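Local coordinates for protein glucosamine-6-phosphate deaminase (Thermotoga maritima, PDB 1J5X) that belongs to the SIS-domain family and is built on two parallel beta sheets flanked by helices, at residues F107-N112 with I133-E138; L149-R154 with S165-S170; V58-S63 with I85-V90; E156-T161 with P334-T339; T114-A119 with S139-E144. All coordinates share one frame; numbering follows the deposited sequence.

Interaction 1: residues F107-N112 with I133-E138; sequences FSRTGN and ITIEEE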
# COMPACT_ATOMS: atom_id res chain seq x y z
N PHE A 107 -4.04 12.07 3.57
CA PHE A 107 -3.23 11.12 4.33
C PHE A 107 -1.85 11.67 4.69
O PHE A 107 -1.12 12.13 3.82
CB PHE A 107 -2.96 9.86 3.51
CG PHE A 107 -4.20 9.10 3.09
CD1 PHE A 107 -4.98 9.57 2.04
CD2 PHE A 107 -4.58 7.93 3.77
CE1 PHE A 107 -6.15 8.87 1.67
CE2 PHE A 107 -5.76 7.20 3.41
CZ PHE A 107 -6.55 7.68 2.35
N SER A 108 -1.51 11.60 5.96
CA SER A 108 -0.14 12.00 6.39
C SER A 108 -0.00 11.28 7.73
O SER A 108 -0.67 11.65 8.69
CB SER A 108 -0.03 13.53 6.62
OG SER A 108 1.27 13.76 7.25
N ARG A 109 0.84 10.28 7.76
CA ARG A 109 1.05 9.47 8.97
C ARG A 109 1.41 10.38 10.15
O ARG A 109 0.76 10.32 11.19
CB ARG A 109 2.16 8.48 8.71
CG ARG A 109 2.52 7.62 9.95
CD ARG A 109 3.54 6.55 9.58
NE ARG A 109 4.74 7.08 8.92
CZ ARG A 109 5.94 6.49 8.97
NH1 ARG A 109 6.09 5.37 9.64
NH2 ARG A 109 6.96 6.99 8.27
N THR A 110 2.44 11.22 9.98
CA THR A 110 2.86 12.11 11.10
C THR A 110 1.89 13.27 11.26
O THR A 110 1.83 13.94 12.31
CB THR A 110 4.30 12.72 10.89
OG1 THR A 110 4.28 13.60 9.76
CG2 THR A 110 5.37 11.62 10.72
N GLY A 111 1.10 13.52 10.21
CA GLY A 111 0.11 14.59 10.23
C GLY A 111 0.71 16.00 10.02
O GLY A 111 0.00 16.98 10.08
N ASN A 112 1.99 16.07 9.74
CA ASN A 112 2.60 17.39 9.59
C ASN A 112 3.27 17.61 8.22
O ASN A 112 3.94 18.63 7.99
CB ASN A 112 3.61 17.61 10.76
CG ASN A 112 2.90 17.83 12.09
OD1 ASN A 112 1.80 18.56 12.08
ND2 ASN A 112 3.40 17.38 13.16
N ILE A 133 -6.58 11.72 7.71
CA ILE A 133 -6.12 10.41 8.16
C ILE A 133 -4.68 10.55 8.67
O ILE A 133 -3.79 10.85 7.89
CB ILE A 133 -6.11 9.43 7.00
CG1 ILE A 133 -7.53 9.32 6.41
CG2 ILE A 133 -5.54 8.05 7.42
CD1 ILE A 133 -8.55 8.64 7.33
N THR A 134 -4.45 10.23 9.96
CA THR A 134 -3.09 10.36 10.49
C THR A 134 -3.00 9.45 11.73
O THR A 134 -4.03 8.99 12.23
CB THR A 134 -2.85 11.84 10.97
OG1 THR A 134 -1.55 11.97 11.56
CG2 THR A 134 -3.86 12.25 11.90
N ILE A 135 -1.78 9.17 12.21
CA ILE A 135 -1.71 8.38 13.44
C ILE A 135 -1.34 9.30 14.61
O ILE A 135 -1.20 8.85 15.73
CB ILE A 135 -0.66 7.19 13.39
CG1 ILE A 135 0.78 7.68 13.26
CG2 ILE A 135 -0.98 6.29 12.21
CD1 ILE A 135 1.74 6.53 13.22
N GLU A 136 -1.28 10.61 14.35
CA GLU A 136 -0.86 11.58 15.39
C GLU A 136 -1.96 12.54 15.76
O GLU A 136 -2.26 13.46 15.01
CB GLU A 136 0.37 12.35 14.90
CG GLU A 136 1.65 11.54 14.80
CD GLU A 136 2.16 11.04 16.15
OE1 GLU A 136 1.70 11.55 17.19
OE2 GLU A 136 3.01 10.14 16.13
N GLU A 137 -2.59 12.34 16.93
CA GLU A 137 -3.71 13.17 17.36
C GLU A 137 -3.46 14.64 17.60
O GLU A 137 -4.39 15.44 17.59
CB GLU A 137 -4.38 12.57 18.62
CG GLU A 137 -3.49 12.76 19.89
CD GLU A 137 -4.05 12.12 21.16
OE1 GLU A 137 -5.14 11.48 21.07
OE2 GLU A 137 -3.40 12.25 22.24
N GLU A 138 -2.21 15.02 17.81
CA GLU A 138 -1.89 16.41 18.07
C GLU A 138 -1.31 17.10 16.82
O GLU A 138 -0.86 18.25 16.89
CB GLU A 138 -0.85 16.51 19.22
CG GLU A 138 -1.42 15.92 20.48
CD GLU A 138 -0.50 16.08 21.69
OE1 GLU A 138 0.75 16.16 21.49
OE2 GLU A 138 -1.08 16.08 22.80
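Thr134, the last residue of strand 128-134, is the polar centre of this contact, its hydroxyl lying between two carbonyls of the loop that follows strand 102-107. From its CB, 3.2 Å from Ser108 O, the side chain sends OG1 opposite the backbone N (chi1 177°), into the bend of that loop. There Thr134 OG1 lies between the two carbonyls, 3.0 Å from Ser108 O and 2.9 Å from Arg109 O. The same oxygen accepts from Glu136 N in an ST turn, which bends the chain as it leaves the strand. Two backbone bonds flank the hydroxyl: Ser108 N gives to Ile133 O, and Ile135 N gives to Arg109 O at 3.0 Å. On the strand side, Phe107 and Ile133 stand side by side on one face of the sheet, with Ile133 CG1 over the rim of the ring and Ile133 CG2 3.8 Å from Phe107 CD2. Ile135 runs alongside Arg109 in the same direction, its CD1 3.5 Å from Arg109 CG, while the guanidinium goes on to Glu155 in a salt bridge and to the carbonyls of Ala157 and Ile158. Gly111 takes a positive phi where its chain passes close to Thr134 OG1. The loop at the carboxyl end of the parallel sheet is thus held by the buried threonine hydroxyl as well as by strand pairing and backbone bonds.

Interaction 2: residues L149-R154 with S165-S170; sequences LVFPVR and SMILLS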
# COMPACT_ATOMS: atom_id res chain seq x y z
N LEU A 149 -9.45 11.70 11.59
CA LEU A 149 -9.65 10.28 11.83
C LEU A 149 -8.28 9.81 12.24
O LEU A 149 -7.45 9.47 11.40
CB LEU A 149 -10.10 9.57 10.53
CG LEU A 149 -10.17 8.04 10.62
CD1 LEU A 149 -10.84 7.63 11.95
CD2 LEU A 149 -10.94 7.47 9.41
N VAL A 150 -8.02 9.84 13.54
CA VAL A 150 -6.74 9.44 14.04
C VAL A 150 -6.73 7.93 14.30
O VAL A 150 -7.58 7.41 15.03
CB VAL A 150 -6.42 10.20 15.34
CG1 VAL A 150 -4.99 9.86 15.76
CG2 VAL A 150 -6.58 11.72 15.11
N PHE A 151 -5.76 7.23 13.73
CA PHE A 151 -5.65 5.78 13.89
C PHE A 151 -4.82 5.43 15.09
O PHE A 151 -3.72 5.97 15.26
CB PHE A 151 -5.03 5.13 12.68
CG PHE A 151 -5.98 5.05 11.54
CD1 PHE A 151 -6.39 6.22 10.90
CD2 PHE A 151 -6.52 3.84 11.19
CE1 PHE A 151 -7.36 6.21 9.92
CE2 PHE A 151 -7.52 3.79 10.18
CZ PHE A 151 -7.93 5.00 9.56
N PRO A 152 -5.31 4.50 15.91
CA PRO A 152 -4.58 4.09 17.12
C PRO A 152 -3.53 3.09 16.73
O PRO A 152 -3.62 1.89 17.05
CB PRO A 152 -5.71 3.55 18.01
CG PRO A 152 -6.64 2.84 16.98
CD PRO A 152 -6.66 3.91 15.85
N VAL A 153 -2.53 3.56 16.01
CA VAL A 153 -1.47 2.68 15.53
C VAL A 153 -0.14 3.31 15.91
O VAL A 153 0.09 4.50 15.63
CB VAL A 153 -1.50 2.60 13.99
CG1 VAL A 153 -0.35 1.84 13.46
CG2 VAL A 153 -2.84 1.96 13.51
N ARG A 154 0.74 2.54 16.55
CA ARG A 154 2.07 3.10 16.87
C ARG A 154 3.05 2.64 15.86
O ARG A 154 3.34 1.47 15.78
CB ARG A 154 2.55 2.64 18.25
CG ARG A 154 2.13 3.57 19.36
CD ARG A 154 3.01 3.46 20.66
NE ARG A 154 2.58 4.46 21.65
CZ ARG A 154 1.52 4.36 22.46
NH1 ARG A 154 0.74 3.27 22.45
NH2 ARG A 154 1.22 5.37 23.29
N SER A 165 -1.02 -1.14 5.83
CA SER A 165 -1.97 -2.26 5.88
C SER A 165 -3.13 -1.97 6.79
O SER A 165 -4.29 -2.23 6.46
CB SER A 165 -1.27 -3.52 6.37
OG SER A 165 -0.21 -3.88 5.49
N MSE A 166 -2.84 -1.47 8.00
CA MSE A 166 -3.94 -1.19 8.88
C MSE A 166 -4.87 -0.07 8.47
O MSE A 166 -6.09 -0.14 8.68
CB MSE A 166 -3.39 -1.00 10.36
CG MSE A 166 -2.67 -2.24 10.78
SE MSE A 166 -1.78 -1.80 12.57
CE MSE A 166 -1.32 -3.62 13.04
N ILE A 167 -4.35 1.00 7.85
CA ILE A 167 -5.25 2.07 7.45
C ILE A 167 -6.03 1.51 6.22
O ILE A 167 -7.24 1.74 6.10
CB ILE A 167 -4.46 3.35 7.06
CG1 ILE A 167 -3.87 4.00 8.37
CG2 ILE A 167 -5.41 4.39 6.37
CD1 ILE A 167 -2.82 5.04 8.07
N LEU A 168 -5.35 0.79 5.36
CA LEU A 168 -6.03 0.24 4.14
C LEU A 168 -7.18 -0.70 4.58
O LEU A 168 -8.33 -0.56 4.11
CB LEU A 168 -5.00 -0.47 3.26
CG LEU A 168 -5.58 -1.06 1.96
CD1 LEU A 168 -6.35 0.03 1.19
CD2 LEU A 168 -4.48 -1.69 1.12
N LEU A 169 -6.88 -1.59 5.49
CA LEU A 169 -7.90 -2.50 6.01
C LEU A 169 -9.06 -1.70 6.55
O LEU A 169 -10.25 -1.99 6.27
CB LEU A 169 -7.32 -3.33 7.13
CG LEU A 169 -8.33 -4.01 8.05
CD1 LEU A 169 -9.12 -5.05 7.21
CD2 LEU A 169 -7.57 -4.76 9.14
N SER A 170 -8.77 -0.68 7.35
CA SER A 170 -9.86 0.10 7.91
C SER A 170 -10.76 0.80 6.89
O SER A 170 -12.00 0.81 7.04
CB SER A 170 -9.31 1.21 8.89
OG SER A 170 -8.45 0.63 9.85
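Phe151 and Ile167 mark the closest backbone approach, 7.4 Å between their CA atoms, where the chain leaving strand 147-150 passes helix 162-179 without a hydrogen bond between them. The ring of Phe151 carries most of the contact. Ile167 CG1 sits over the centre of one face, 3.9 Å from the centroid and 12° off the ring normal, a CH-pi contact. At the ring's edge, CE2 meets Ser170, with OG 3.3 Å away and CB lying in the plane of the ring. The serine hydroxyl is turned back to its own helix: chi1 of -52° lets OG give its proton to Met166 O at 2.7 Å, and Ser170 N reaches that carbonyl from the other face of its plane. Beyond Pro152, the centre of an inverse gamma turn, Val153 crosses the side chain of selenomethionine Met166 at a slant; CG1 and CG2 are each 4.0 Å from SE. Phe151 also meets the ring of Phe34 from helix 27-35, while Ile133 of the neighbouring strand touches both Phe151 and Ile167. Apolar side chains from the chain just past the carboxyl end of an outer parallel strand, laid against a helix, form part of the helix-to-sheet packing of an alpha/beta sandwich, as in SIS domains.

Interaction 3: residues V58-S63 with I85-V90; sequences VGCGSS and IPAGEV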
# COMPACT_ATOMS: atom_id res chain seq x y z
N VAL A 58 -5.83 11.89 -1.21
CA VAL A 58 -4.65 12.75 -1.50
C VAL A 58 -3.52 12.45 -0.51
O VAL A 58 -3.78 12.44 0.69
CB VAL A 58 -5.11 14.24 -1.31
CG1 VAL A 58 -3.95 15.21 -1.53
CG2 VAL A 58 -6.30 14.56 -2.31
N GLY A 59 -2.31 12.25 -1.00
CA GLY A 59 -1.23 11.95 -0.04
C GLY A 59 0.11 11.93 -0.73
O GLY A 59 0.14 12.15 -1.93
N CYS A 60 1.20 11.66 0.02
CA CYS A 60 2.56 11.63 -0.51
C CYS A 60 3.29 10.33 -0.21
O CYS A 60 3.11 9.77 0.90
CB CYS A 60 3.44 12.75 0.10
SG CYS A 60 2.76 14.42 -0.13
N GLY A 61 4.08 9.87 -1.17
CA GLY A 61 4.91 8.66 -0.97
C GLY A 61 4.04 7.45 -0.66
O GLY A 61 3.06 7.17 -1.41
N SER A 62 4.39 6.70 0.39
CA SER A 62 3.55 5.53 0.77
C SER A 62 2.11 5.93 0.96
O SER A 62 1.21 5.10 0.71
CB SER A 62 4.00 4.86 2.09
OG SER A 62 5.35 4.54 1.96
N SER A 63 1.86 7.17 1.44
CA SER A 63 0.47 7.58 1.67
C SER A 63 -0.25 7.88 0.33
O SER A 63 -1.47 7.85 0.22
CB SER A 63 0.41 8.79 2.59
OG SER A 63 0.44 8.39 3.97
N ILE A 85 -4.53 11.61 -5.87
CA ILE A 85 -3.66 12.69 -6.37
C ILE A 85 -2.49 12.90 -5.41
O ILE A 85 -2.69 12.95 -4.18
CB ILE A 85 -4.44 14.06 -6.38
CG1 ILE A 85 -5.81 13.87 -7.08
CG2 ILE A 85 -3.58 15.19 -7.08
CD1 ILE A 85 -6.84 15.02 -6.89
N PRO A 86 -1.27 13.03 -5.97
CA PRO A 86 -0.12 13.28 -5.08
C PRO A 86 -0.41 14.64 -4.44
O PRO A 86 -0.84 15.55 -5.14
CB PRO A 86 1.08 13.35 -6.04
CG PRO A 86 0.65 12.44 -7.19
CD PRO A 86 -0.83 12.77 -7.37
N ALA A 87 -0.16 14.81 -3.13
CA ALA A 87 -0.56 16.06 -2.51
C ALA A 87 0.08 17.32 -3.07
O ALA A 87 -0.57 18.37 -2.99
CB ALA A 87 -0.40 16.06 -0.97
N GLY A 88 1.31 17.21 -3.55
CA GLY A 88 1.97 18.37 -4.13
C GLY A 88 1.19 18.97 -5.30
O GLY A 88 1.16 20.18 -5.49
N GLU A 89 0.55 18.13 -6.12
CA GLU A 89 -0.22 18.64 -7.25
C GLU A 89 -1.44 19.45 -6.78
O GLU A 89 -1.87 20.41 -7.44
CB GLU A 89 -0.64 17.48 -8.18
CG GLU A 89 0.65 16.77 -8.72
CD GLU A 89 0.34 15.74 -9.80
OE1 GLU A 89 -0.88 15.44 -10.02
OE2 GLU A 89 1.31 15.25 -10.40
N VAL A 90 -2.02 19.07 -5.64
CA VAL A 90 -3.16 19.79 -5.12
C VAL A 90 -2.64 21.07 -4.46
O VAL A 90 -3.19 22.16 -4.65
CB VAL A 90 -3.92 18.95 -4.05
CG1 VAL A 90 -5.09 19.76 -3.47
CG2 VAL A 90 -4.51 17.60 -4.70
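Val58 and Ala87 meet where the chain leaves strand 81-86. With chi1 at 177°, Val58 places CG1 opposite its backbone N and against Ala87, just past that strand, touching Ala87 CA at 3.6 Å and CB at 3.7 Å. Val90, three residues on, points its CB bond toward the strand, and its CG2 comes within 4.0 Å of the same Val58 methyl, CG1. Cys60, in the loop just after strand 54-59, brings its SG 3.7 Å from Ala87 CB, so that this methyl touches both the valine and the sulfur. Val58 and Ile85 stand on the same face of the sheet as a parallel pair. The two strands are joined by Gly59 N to Ile85 O at 3.3 Å, and by Ala87 N to Gly59 O at 2.9 Å, the latter with the donor well above the carbonyl plane, 53° out of it. Val116 and Ala119 of helix 114-125 continue the apolar layer around Ala87 and Val90. Strand 54-59, helix 62-78 and strand 81-86 form a beta-alpha-beta crossover; its two strands pair here at their carboxyl ends, the first two strands in sequence of the parallel sheet of the SIS fold.

Interaction 4: residues E156-T161 with P334-T339; sequences EAIVMT and PHLEKT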
# COMPACT_ATOMS: atom_id res chain seq x y z
N GLU A 156 6.80 3.85 14.49
CA GLU A 156 8.01 4.67 14.68
C GLU A 156 9.04 4.73 13.60
O GLU A 156 9.77 5.73 13.48
CB GLU A 156 8.77 4.12 15.89
CG GLU A 156 8.00 4.09 17.13
CD GLU A 156 7.59 5.43 17.46
OE1 GLU A 156 8.38 6.37 17.13
OE2 GLU A 156 6.51 5.57 18.04
N ALA A 157 9.18 3.65 12.86
CA ALA A 157 10.21 3.60 11.88
C ALA A 157 10.00 4.61 10.78
O ALA A 157 8.86 5.09 10.57
CB ALA A 157 10.31 2.22 11.33
N ILE A 158 11.11 4.94 10.09
CA ILE A 158 11.08 5.85 8.95
C ILE A 158 10.17 5.24 7.88
O ILE A 158 9.30 5.91 7.34
CB ILE A 158 12.51 6.01 8.27
CG1 ILE A 158 13.47 6.68 9.23
CG2 ILE A 158 12.43 6.85 6.97
CD1 ILE A 158 12.77 7.70 10.12
N VAL A 159 10.39 3.97 7.54
CA VAL A 159 9.58 3.33 6.52
C VAL A 159 8.23 2.87 7.04
O VAL A 159 8.11 2.26 8.12
CB VAL A 159 10.34 2.14 5.92
CG1 VAL A 159 9.52 1.43 4.84
CG2 VAL A 159 11.65 2.65 5.34
N MSE A 160 7.18 3.21 6.28
CA MSE A 160 5.84 2.79 6.66
C MSE A 160 5.69 1.32 6.35
O MSE A 160 6.06 0.86 5.27
CB MSE A 160 4.79 3.60 5.88
CG MSE A 160 4.50 4.90 6.56
SE MSE A 160 3.29 6.04 5.46
CE MSE A 160 2.00 4.62 5.14
N THR A 161 5.11 0.57 7.31
CA THR A 161 4.93 -0.84 7.13
C THR A 161 3.49 -1.16 7.52
O THR A 161 2.57 -1.08 6.66
CB THR A 161 5.98 -1.71 8.01
OG1 THR A 161 5.94 -1.31 9.39
CG2 THR A 161 7.39 -1.51 7.46
N PRO A 334 19.20 6.14 3.58
CA PRO A 334 19.90 7.40 3.35
C PRO A 334 18.91 8.51 3.02
O PRO A 334 17.92 8.25 2.33
CB PRO A 334 20.74 7.14 2.11
CG PRO A 334 20.72 5.70 1.89
CD PRO A 334 19.46 5.18 2.50
N HIS A 335 19.20 9.73 3.47
CA HIS A 335 18.42 10.96 3.18
C HIS A 335 16.96 11.15 3.58
O HIS A 335 16.44 12.27 3.46
CB HIS A 335 18.46 11.27 1.68
CG HIS A 335 19.63 10.69 0.95
ND1 HIS A 335 20.94 10.91 1.32
CD2 HIS A 335 19.67 9.93 -0.18
CE1 HIS A 335 21.74 10.30 0.46
NE2 HIS A 335 21.00 9.70 -0.46
N LEU A 336 16.30 10.09 4.03
CA LEU A 336 14.88 10.18 4.40
C LEU A 336 14.55 10.76 5.76
O LEU A 336 15.27 10.54 6.72
CB LEU A 336 14.23 8.81 4.33
CG LEU A 336 14.34 8.10 2.97
CD1 LEU A 336 13.39 6.92 2.97
CD2 LEU A 336 14.03 9.05 1.82
N GLU A 337 13.38 11.42 5.83
CA GLU A 337 12.86 12.03 7.06
C GLU A 337 11.43 11.55 7.31
O GLU A 337 10.67 11.37 6.36
CB GLU A 337 12.83 13.55 6.90
CG GLU A 337 14.16 14.19 6.53
CD GLU A 337 14.00 15.68 6.22
OE1 GLU A 337 13.43 16.01 5.15
OE2 GLU A 337 14.43 16.52 7.05
N LYS A 338 11.02 11.36 8.56
CA LYS A 338 9.63 10.90 8.77
C LYS A 338 8.64 11.95 8.24
O LYS A 338 7.68 11.64 7.51
CB LYS A 338 9.35 10.63 10.25
CG LYS A 338 8.60 9.31 10.53
CD LYS A 338 7.83 9.36 11.86
CE LYS A 338 7.23 7.98 12.21
NZ LYS A 338 6.33 7.98 13.41
N THR A 339 8.85 13.21 8.62
CA THR A 339 7.96 14.27 8.17
C THR A 339 8.70 15.07 7.11
O THR A 339 9.78 15.65 7.39
CB THR A 339 7.54 15.20 9.32
OG1 THR A 339 6.80 14.45 10.28
CG2 THR A 339 6.60 16.30 8.82
O HOH W 1 7.06 8.29 16.04
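Neither segment is helix or strand where they pass: loop 156-161 and the C-terminal segment 334-339 come nearest at Ile158 and Lys338, whose CA atoms are 5.3 Å apart, and no direct hydrogen bond joins them. Ile158 and Leu336 form the apolar half of the contact. With CG2 placed opposite its backbone N, Ile158 slants across the leucine and sets that methyl 3.7 Å from Leu336 CB, with the leucine's CD1 a little farther off. The other branch of Ile158 leads toward Lys338, its CD1 facing the lysine's backbone N. Leu336 also touches Glu236 of helix 222-238, and Val159 rests on the same helix. The contact thus lies where the loop between strand 147-150 and helix 162-179 of the SIS domain is overlaid by the C-terminal tail, which follows helix 313-326. Lys338 supplies the polar half. Extended beyond CG, its chain runs along the loop until CE lies 3.6 Å from Glu156 O and 3.7 Å from Ala157 O, carbonyls that would favour the positive end of the chain. Lys338 NZ itself bonds to Glu155 O. Its distance to Glu156 OE1, 4.5 Å from Lys338 NZ, is beyond a salt bridge; a water fills in, accepting from NZ at 2.7 Å and donating to OE1 at 2.6 Å, so the opposite charges are probably coupled through solvent. Glu19 of helix 15-25 accepts from the backbone N-H groups of Glu156 and Ala157.

Interaction 5: residues T114-A119 with S139-E144; sequences TEVLLA and SRLAKE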
# COMPACT_ATOMS: atom_id res chain seq x y z
N THR A 114 4.05 18.94 4.97
CA THR A 114 3.71 20.25 4.43
C THR A 114 2.77 20.25 3.23
O THR A 114 1.79 20.99 3.21
CB THR A 114 4.94 21.04 4.05
OG1 THR A 114 5.90 21.05 5.15
CG2 THR A 114 4.52 22.47 3.77
N GLU A 115 3.08 19.40 2.26
CA GLU A 115 2.26 19.32 1.05
C GLU A 115 0.81 18.91 1.36
O GLU A 115 -0.11 19.38 0.72
CB GLU A 115 2.92 18.33 0.10
CG GLU A 115 4.17 18.88 -0.52
CD GLU A 115 5.01 17.76 -1.08
OE1 GLU A 115 4.56 17.18 -2.11
OE2 GLU A 115 6.08 17.42 -0.51
N VAL A 116 0.62 18.07 2.38
CA VAL A 116 -0.73 17.58 2.71
C VAL A 116 -1.49 18.69 3.39
O VAL A 116 -2.69 18.84 3.19
CB VAL A 116 -0.65 16.29 3.60
CG1 VAL A 116 -2.08 15.79 4.00
CG2 VAL A 116 0.05 15.23 2.81
N LEU A 117 -0.78 19.47 4.24
CA LEU A 117 -1.44 20.59 4.90
C LEU A 117 -1.78 21.69 3.88
O LEU A 117 -2.82 22.37 3.96
CB LEU A 117 -0.52 21.14 6.03
CG LEU A 117 -0.50 20.10 7.18
CD1 LEU A 117 0.62 20.57 8.19
CD2 LEU A 117 -1.88 20.05 7.84
N LEU A 118 -0.89 21.89 2.91
CA LEU A 118 -1.22 22.91 1.91
C LEU A 118 -2.41 22.43 1.10
O LEU A 118 -3.32 23.22 0.78
CB LEU A 118 -0.05 23.13 0.96
CG LEU A 118 1.14 23.84 1.64
CD1 LEU A 118 2.38 23.76 0.75
CD2 LEU A 118 0.75 25.29 1.91
N ALA A 119 -2.40 21.14 0.76
CA ALA A 119 -3.54 20.58 -0.00
C ALA A 119 -4.84 20.73 0.77
O ALA A 119 -5.89 21.06 0.21
CB ALA A 119 -3.24 19.06 -0.34
N SER A 139 -1.32 16.39 15.68
CA SER A 139 -0.72 16.95 14.47
C SER A 139 -1.60 18.02 13.84
O SER A 139 -2.77 18.16 14.14
CB SER A 139 -0.44 15.85 13.42
OG SER A 139 -1.69 15.33 12.97
N ARG A 140 -0.96 18.81 12.99
CA ARG A 140 -1.68 19.86 12.30
C ARG A 140 -2.84 19.23 11.45
O ARG A 140 -3.91 19.80 11.38
CB ARG A 140 -0.73 20.63 11.38
CG ARG A 140 0.22 21.57 12.17
CD ARG A 140 0.97 22.49 11.24
NE ARG A 140 0.02 23.08 10.30
CZ ARG A 140 0.36 23.85 9.27
NH1 ARG A 140 1.64 24.13 9.05
NH2 ARG A 140 -0.58 24.32 8.44
N LEU A 141 -2.60 18.08 10.81
CA LEU A 141 -3.74 17.49 10.03
C LEU A 141 -4.91 17.11 10.96
O LEU A 141 -6.10 17.29 10.62
CB LEU A 141 -3.23 16.26 9.23
CG LEU A 141 -4.29 15.69 8.23
CD1 LEU A 141 -4.65 16.77 7.26
CD2 LEU A 141 -3.77 14.45 7.48
N ALA A 142 -4.60 16.61 12.16
CA ALA A 142 -5.66 16.25 13.09
C ALA A 142 -6.43 17.50 13.49
O ALA A 142 -7.66 17.48 13.66
CB ALA A 142 -5.08 15.54 14.38
N LYS A 143 -5.70 18.60 13.61
CA LYS A 143 -6.33 19.84 14.05
C LYS A 143 -6.90 20.72 12.94
O LYS A 143 -7.80 21.50 13.22
CB LYS A 143 -5.30 20.66 14.87
CG LYS A 143 -4.97 20.04 16.21
CD LYS A 143 -3.64 20.61 16.82
CE LYS A 143 -3.53 20.25 18.34
NZ LYS A 143 -2.15 20.55 18.88
N GLU A 144 -6.42 20.56 11.69
CA GLU A 144 -6.86 21.42 10.56
C GLU A 144 -7.82 20.81 9.54
O GLU A 144 -8.40 21.54 8.72
CB GLU A 144 -5.62 21.96 9.85
CG GLU A 144 -4.90 23.04 10.71
CD GLU A 144 -3.46 23.29 10.27
OE1 GLU A 144 -3.21 23.35 9.05
OE2 GLU A 144 -2.55 23.45 11.16
O HOH W 2 -4.19 22.71 6.67
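Leu117 reaches across to Arg140 and sets its CD1 over one face of the guanidinium, 3.3 Å from NE and displaced toward the rim of the group. The same methyl meets the arginine's aliphatic part, Leu117 CD1 lying 3.5 Å from Arg140 CB, while the other branch, Leu117 CD2, lies 3.6 Å from Leu141 N and 3.8 Å from Glu144 OE1. Val116 CG1 touches Leu141 CD2 at 4.1 Å. A salt bridge to Glu144, one helical turn on, fixes the rotation of the guanidinium whose face Leu117 meets. Arg140 NE binds Glu144 OE2 at 2.7 Å and Arg140 NH2 binds Glu144 OE1 at 2.9 Å, a side-on, two-nitrogen grip. NH2 meets the syn lone pair of OE1 within the guanidinium plane, whereas the NE partner is tilted out of it. The bend of the arginine at chi3 (48°) turns the group along its own helix toward the carboxylate of Glu144. Helices 114-125 and 140-144 run almost parallel here, 9° between the axes of the short segments and 10.4 Å at closest approach, side by side on one face of the parallel sheet as in the alpha/beta sandwich of SIS domains. A water bridges them, donating to Leu117 O and to Glu144 OE1. Further out, Ser139 OG caps the start of helix 140-144 by accepting from Ala142 N, and Asn112 OD1 takes the N-H of Arg140. At the far end of this short helix, Asn120 and Lys124 both donate to the carbonyl of Glu144.

From the N terminus, interaction 3 comes first, closing the loop from strand 54-59 through helix 62-78 to strand 81-86. Interaction 1 then joins the ends of strands 102-107 and 128-134, and interaction 5 crosses it, since its segments alternate with those of interaction 1 along the chain; Gly111 and Asn112 bond to the start of helix 140-144. Interaction 2 follows in series, tying the outer strand's exit to helix 162-179. Interaction 4 crosses interaction 2, beginning between its segments and closing 173 residues later, when the C-terminal tail returns to the SIS domain. Arg109 and Thr110 connect interaction 1 to both segments of interaction 4.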